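Local atomic coordinates of tyrosine phosphatase (Orf virus, PDB entry 5NCR), a protein that acts as a homodimeric viral tyrosine phosphatase with triple substrate specificity and probably helps the virus to escape host interferon signalling. Residues B[75-80]-B[92-97]; B[122-127]-B[169-174]. The protein carries 2 engineered substitutions. All coordinates share one frame; numbering follows the deposited sequence.

Interaction 1 of 2, residues B[75-80]-B[92-97]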
# COMPACT_ATOMS: atom_id res chain seq x y z
N TYR B 75 25.32 -21.02 11.14
CA TYR B 75 25.56 -20.62 9.75
C TYR B 75 25.83 -19.11 9.83
O TYR B 75 25.04 -18.36 10.42
CB TYR B 75 24.34 -20.92 8.87
CG TYR B 75 23.97 -22.39 8.83
CD1 TYR B 75 24.67 -23.28 8.02
CD2 TYR B 75 22.94 -22.90 9.61
CE1 TYR B 75 24.37 -24.65 8.02
CE2 TYR B 75 22.61 -24.26 9.59
CZ TYR B 75 23.32 -25.13 8.77
OH TYR B 75 22.99 -26.48 8.73
N HIS B 76 26.98 -18.68 9.32
CA HIS B 76 27.41 -17.29 9.37
C HIS B 76 27.24 -16.61 8.02
O HIS B 76 27.83 -17.04 7.02
CB HIS B 76 28.86 -17.20 9.89
CG HIS B 76 29.35 -15.80 10.13
ND1 HIS B 76 30.63 -15.41 9.77
CD2 HIS B 76 28.70 -14.72 10.65
CE1 HIS B 76 30.73 -14.13 10.12
NE2 HIS B 76 29.59 -13.67 10.64
N ILE B 77 26.40 -15.60 7.98
CA ILE B 77 26.13 -14.82 6.78
C ILE B 77 26.48 -13.39 7.20
O ILE B 77 25.67 -12.69 7.80
CB ILE B 77 24.68 -15.02 6.22
CG1 ILE B 77 24.39 -16.53 5.96
CG2 ILE B 77 24.54 -14.20 4.91
CD1 ILE B 77 23.04 -16.98 6.00
N PRO B 78 27.77 -13.02 7.10
CA PRO B 78 28.15 -11.67 7.54
C PRO B 78 27.63 -10.65 6.55
O PRO B 78 27.75 -10.82 5.34
CB PRO B 78 29.69 -11.70 7.63
CG PRO B 78 30.11 -12.99 6.97
CD PRO B 78 28.90 -13.72 6.44
N LEU B 79 26.89 -9.72 7.07
CA LEU B 79 26.27 -8.65 6.33
C LEU B 79 26.39 -7.43 7.19
O LEU B 79 26.41 -7.51 8.43
CB LEU B 79 24.76 -8.91 6.11
CG LEU B 79 24.34 -9.92 5.06
CD1 LEU B 79 22.91 -10.27 5.23
CD2 LEU B 79 24.53 -9.41 3.68
N ARG B 80 26.48 -6.29 6.48
CA ARG B 80 26.52 -4.95 7.03
C ARG B 80 25.10 -4.40 6.88
O ARG B 80 24.46 -4.61 5.84
CB ARG B 80 27.53 -4.05 6.28
CG ARG B 80 27.77 -2.72 7.01
CD ARG B 80 28.95 -1.92 6.51
NE ARG B 80 29.14 -0.70 7.30
CZ ARG B 80 28.84 0.53 6.90
NH1 ARG B 80 28.35 0.74 5.68
NH2 ARG B 80 29.04 1.56 7.70
N PRO B 92 18.02 -16.37 -1.99
CA PRO B 92 17.52 -17.68 -2.49
C PRO B 92 18.08 -18.87 -1.71
O PRO B 92 17.33 -19.79 -1.41
CB PRO B 92 17.97 -17.70 -3.96
CG PRO B 92 18.14 -16.26 -4.32
CD PRO B 92 18.69 -15.62 -3.07
N ALA B 93 19.37 -18.84 -1.37
CA ALA B 93 20.01 -19.92 -0.60
C ALA B 93 19.51 -19.94 0.82
O ALA B 93 19.22 -21.00 1.34
CB ALA B 93 21.52 -19.80 -0.64
N LEU B 94 19.37 -18.76 1.43
CA LEU B 94 18.90 -18.66 2.80
C LEU B 94 17.45 -19.13 2.98
O LEU B 94 17.18 -19.89 3.90
CB LEU B 94 19.12 -17.25 3.34
CG LEU B 94 18.90 -17.02 4.81
CD1 LEU B 94 19.51 -18.15 5.67
CD2 LEU B 94 19.43 -15.67 5.19
N VAL B 95 16.54 -18.75 2.07
CA VAL B 95 15.14 -19.21 2.21
C VAL B 95 15.04 -20.73 2.02
O VAL B 95 14.24 -21.38 2.70
CB VAL B 95 14.13 -18.43 1.33
CG1 VAL B 95 14.16 -16.94 1.66
CG2 VAL B 95 14.36 -18.66 -0.16
N LYS B 96 15.84 -21.30 1.11
CA LYS B 96 15.88 -22.73 0.86
C LYS B 96 16.42 -23.45 2.09
O LYS B 96 15.83 -24.45 2.52
CB LYS B 96 16.72 -23.05 -0.38
CG LYS B 96 16.48 -24.46 -0.91
CD LYS B 96 17.26 -24.76 -2.17
CE LYS B 96 17.06 -26.20 -2.61
NZ LYS B 96 17.81 -27.18 -1.76
N LEU B 97 17.47 -22.89 2.72
CA LEU B 97 18.06 -23.43 3.95
C LEU B 97 17.03 -23.42 5.10
O LEU B 97 16.90 -24.41 5.81
CB LEU B 97 19.34 -22.63 4.34
CG LEU B 97 19.95 -22.83 5.75
CD1 LEU B 97 20.44 -24.22 5.96
CD2 LEU B 97 21.07 -21.86 5.99

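Interaction 2 of 2, residues B[122-127]-B[169-174]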
# COMPACT_ATOMS: atom_id res chain seq x y z
N ALA B 122 15.91 -11.66 6.18
CA ALA B 122 15.88 -13.12 6.06
C ALA B 122 14.48 -13.63 6.43
O ALA B 122 13.91 -14.44 5.69
CB ALA B 122 16.91 -13.73 7.00
N ALA B 123 13.93 -13.11 7.54
CA ALA B 123 12.60 -13.43 8.04
C ALA B 123 11.51 -13.11 6.98
O ALA B 123 10.67 -13.94 6.69
CB ALA B 123 12.34 -12.65 9.32
N MET B 124 11.55 -11.91 6.39
CA MET B 124 10.62 -11.46 5.35
C MET B 124 10.73 -12.35 4.14
O MET B 124 9.70 -12.83 3.63
CB MET B 124 10.89 -10.00 4.97
CG MET B 124 9.75 -9.36 4.18
SD MET B 124 8.21 -9.23 5.15
CE MET B 124 7.01 -9.10 3.80
N GLY B 125 11.97 -12.60 3.70
CA GLY B 125 12.21 -13.47 2.55
C GLY B 125 11.63 -14.86 2.76
O GLY B 125 10.93 -15.38 1.90
N TYR B 126 11.89 -15.44 3.93
CA TYR B 126 11.42 -16.79 4.25
C TYR B 126 9.88 -16.90 4.34
O TYR B 126 9.30 -17.87 3.84
CB TYR B 126 12.10 -17.31 5.51
CG TYR B 126 11.58 -18.67 5.92
CD1 TYR B 126 11.69 -19.76 5.07
CD2 TYR B 126 10.89 -18.85 7.11
CE1 TYR B 126 11.15 -21.00 5.40
CE2 TYR B 126 10.40 -20.09 7.48
CZ TYR B 126 10.51 -21.17 6.62
OH TYR B 126 9.98 -22.38 6.98
N VAL B 127 9.23 -15.91 4.94
CA VAL B 127 7.77 -15.84 5.04
C VAL B 127 7.15 -15.72 3.62
O VAL B 127 6.17 -16.39 3.33
CB VAL B 127 7.31 -14.73 6.02
CG1 VAL B 127 5.80 -14.54 5.94
CG2 VAL B 127 7.73 -15.09 7.47
N TYR B 169 13.61 -3.11 -0.50
CA TYR B 169 13.43 -2.97 -1.93
C TYR B 169 13.91 -4.25 -2.63
O TYR B 169 13.20 -4.77 -3.49
CB TYR B 169 14.19 -1.74 -2.48
CG TYR B 169 14.09 -1.57 -3.98
CD1 TYR B 169 12.95 -1.02 -4.57
CD2 TYR B 169 15.14 -1.95 -4.82
CE1 TYR B 169 12.86 -0.84 -5.95
CE2 TYR B 169 15.06 -1.78 -6.20
CZ TYR B 169 13.92 -1.23 -6.76
OH TYR B 169 13.83 -1.05 -8.13
N GLN B 170 15.10 -4.78 -2.24
CA GLN B 170 15.63 -6.01 -2.82
C GLN B 170 14.66 -7.20 -2.62
O GLN B 170 14.51 -8.02 -3.52
CB GLN B 170 17.00 -6.36 -2.25
CG GLN B 170 18.10 -5.41 -2.72
CD GLN B 170 19.43 -5.84 -2.14
OE1 GLN B 170 20.05 -6.80 -2.57
NE2 GLN B 170 19.89 -5.15 -1.14
N LEU B 171 14.00 -7.26 -1.47
CA LEU B 171 13.00 -8.29 -1.15
C LEU B 171 11.73 -8.10 -1.99
O LEU B 171 11.19 -9.07 -2.51
CB LEU B 171 12.66 -8.28 0.35
CG LEU B 171 13.78 -8.77 1.28
CD1 LEU B 171 13.48 -8.40 2.70
CD2 LEU B 171 13.96 -10.26 1.21
N ILE B 172 11.29 -6.85 -2.16
CA ILE B 172 10.14 -6.53 -3.03
C ILE B 172 10.46 -7.01 -4.44
O ILE B 172 9.66 -7.72 -5.01
CB ILE B 172 9.74 -5.03 -2.96
CG1 ILE B 172 9.17 -4.70 -1.56
CG2 ILE B 172 8.73 -4.64 -4.09
CD1 ILE B 172 9.20 -3.23 -1.17
N LYS B 173 11.64 -6.66 -4.97
CA LYS B 173 12.07 -7.06 -6.33
C LYS B 173 12.03 -8.57 -6.52
O LYS B 173 11.47 -9.08 -7.49
CB LYS B 173 13.49 -6.56 -6.66
CG LYS B 173 13.63 -5.07 -6.93
CD LYS B 173 13.01 -4.58 -8.22
CE LYS B 173 13.87 -4.72 -9.46
NZ LYS B 173 13.20 -4.11 -10.64
N MET B 174 12.61 -9.29 -5.57
CA MET B 174 12.70 -10.74 -5.59
C MET B 174 11.35 -11.47 -5.42
O MET B 174 11.10 -12.42 -6.14
CB MET B 174 13.72 -11.16 -4.52
CG MET B 174 13.91 -12.64 -4.36
SD MET B 174 15.50 -12.94 -3.54
CE MET B 174 16.58 -12.90 -5.02

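Interaction 1 of 2, residues B[75-80]-B[92-97]
Ile77 and Leu94 mark the nearest approach of the two backbones, with 9.1 Å between their CA atoms, a spacing bridged by side chains alone. Residues 75-76 end the strand 73-76, the chain continues as loop through 77-80, and 92-97 is a length of helix 90-103. Backbone hydrogen bonds between Tyr75 and both Leu58 and Asn60, and between Ile77 and Asn60, hold the first segment against strand 57-60. Tyr75 and Ile77 both turn to the helix, whereas His76 between them bonds through NE2 to the carbonyl O of Thr62. Helix 90-103 is the connection of a beta-alpha-beta crossover: it carries the chain from edge strand 73-76 past strand 57-60 to the parallel strand 108-111, as in the catalytic domain of dual specificity phosphatases. Leu97 points at the first segment, and Leu94, a turn earlier, reaches it with the end of its side chain. The isobutyl fork of Leu97 lies over one face of the Tyr75 ring in a CH-pi contact: CD2 stands 4.3 Å from the Tyr75 ring centroid, 17° off the normal. The other methyl follows the same ring toward its phenolic end, with Leu97 CD1 4.1 Å from Tyr75 CZ. Beside this pair, Ile77 extends its CD1 to the fork of Leu94, 3.7 Å from Leu94 CD1 and 3.9 Å from Leu94 CD2. The CG of Leu94, turned opposite the backbone N (chi1 -170°), brings both methyls to the Ile77 tip. Val59 lies against both Ile77 and Leu94, while Arg100 touches the Tyr75 side chain.

Interaction 2 of 2, residues B[122-127]-B[169-174]
A close helix-helix contact in the interior of the phosphatase domain brings Leu171 of helix 165-177 against Met124 and Gly125 of helix 118-134. Helix 118-134 is the one that follows the phosphate-binding loop in this family, starting at Arg118, the arginine of the signature motif. The backbones come nearest at Gly125 and Leu171, with 6.4 Å between their CA atoms; with no side chain on the glycine, the leucine meets its main chain directly. Leu171 is the sole contributor from its segment and divides its two methyls between neighbouring residues. CD2 of Leu171 sits against the backbone of Gly125, 3.9 Å from the glycine CA and 4.0 Å from its N. CD1 of Leu171 turns to the root of the methionine, 3.8 Å from Met124 CB and 4.1 Å from Met124 CG. Leu171 keeps its CG beside its own backbone N (chi1 -69°), which directs the fork at helix 118-134. Met124 starts out toward Leu171, but a bend at chi2 (65°) leads the thioether away; contact is through CB and CG. Phe147 of helix 140-158 also packs on Met124, and Leu162 rests on both Met124 and Leu171, adding to the same apolar cluster. One residue before the leucine, Gln170 bonds the O of Thr85 through NE2 and the N of Ile87 through OE1, joining helix 165-177 to the loop before helix 90-103. Between the two segments themselves, the contact is wholly apolar and buried, made of methyl, methylene and glycine backbone atoms; its hold therefore rests on van der Waals fit and exclusion of water, with no directional bond between the two segments.

Helix 90-103 joins the two contacts, whose centres are about 12 Å apart. In interaction 1 it meets the edge of the sheet; it also packs on helix 118-134 of interaction 2, with Val95 CG1 3.5 Å from Gly125 C and Leu94 CD2 3.7 Å from Ala122 CB. Leu94 thus touches both Ile77 and Ala122, and Gly125 receives Val95 as well as Leu171. At the start of segment 92-97, Pro92 CG lies 3.8 Å from Met174 CE of segment 169-174. Leu79 O of segment 75-80 accepts a bond from NH1 of Arg118, the signature arginine, probably part of the active site. Separately, Thr85, whose O is bonded by Gln170, makes a weak hydrogen bond through OG1 to Arg80 O.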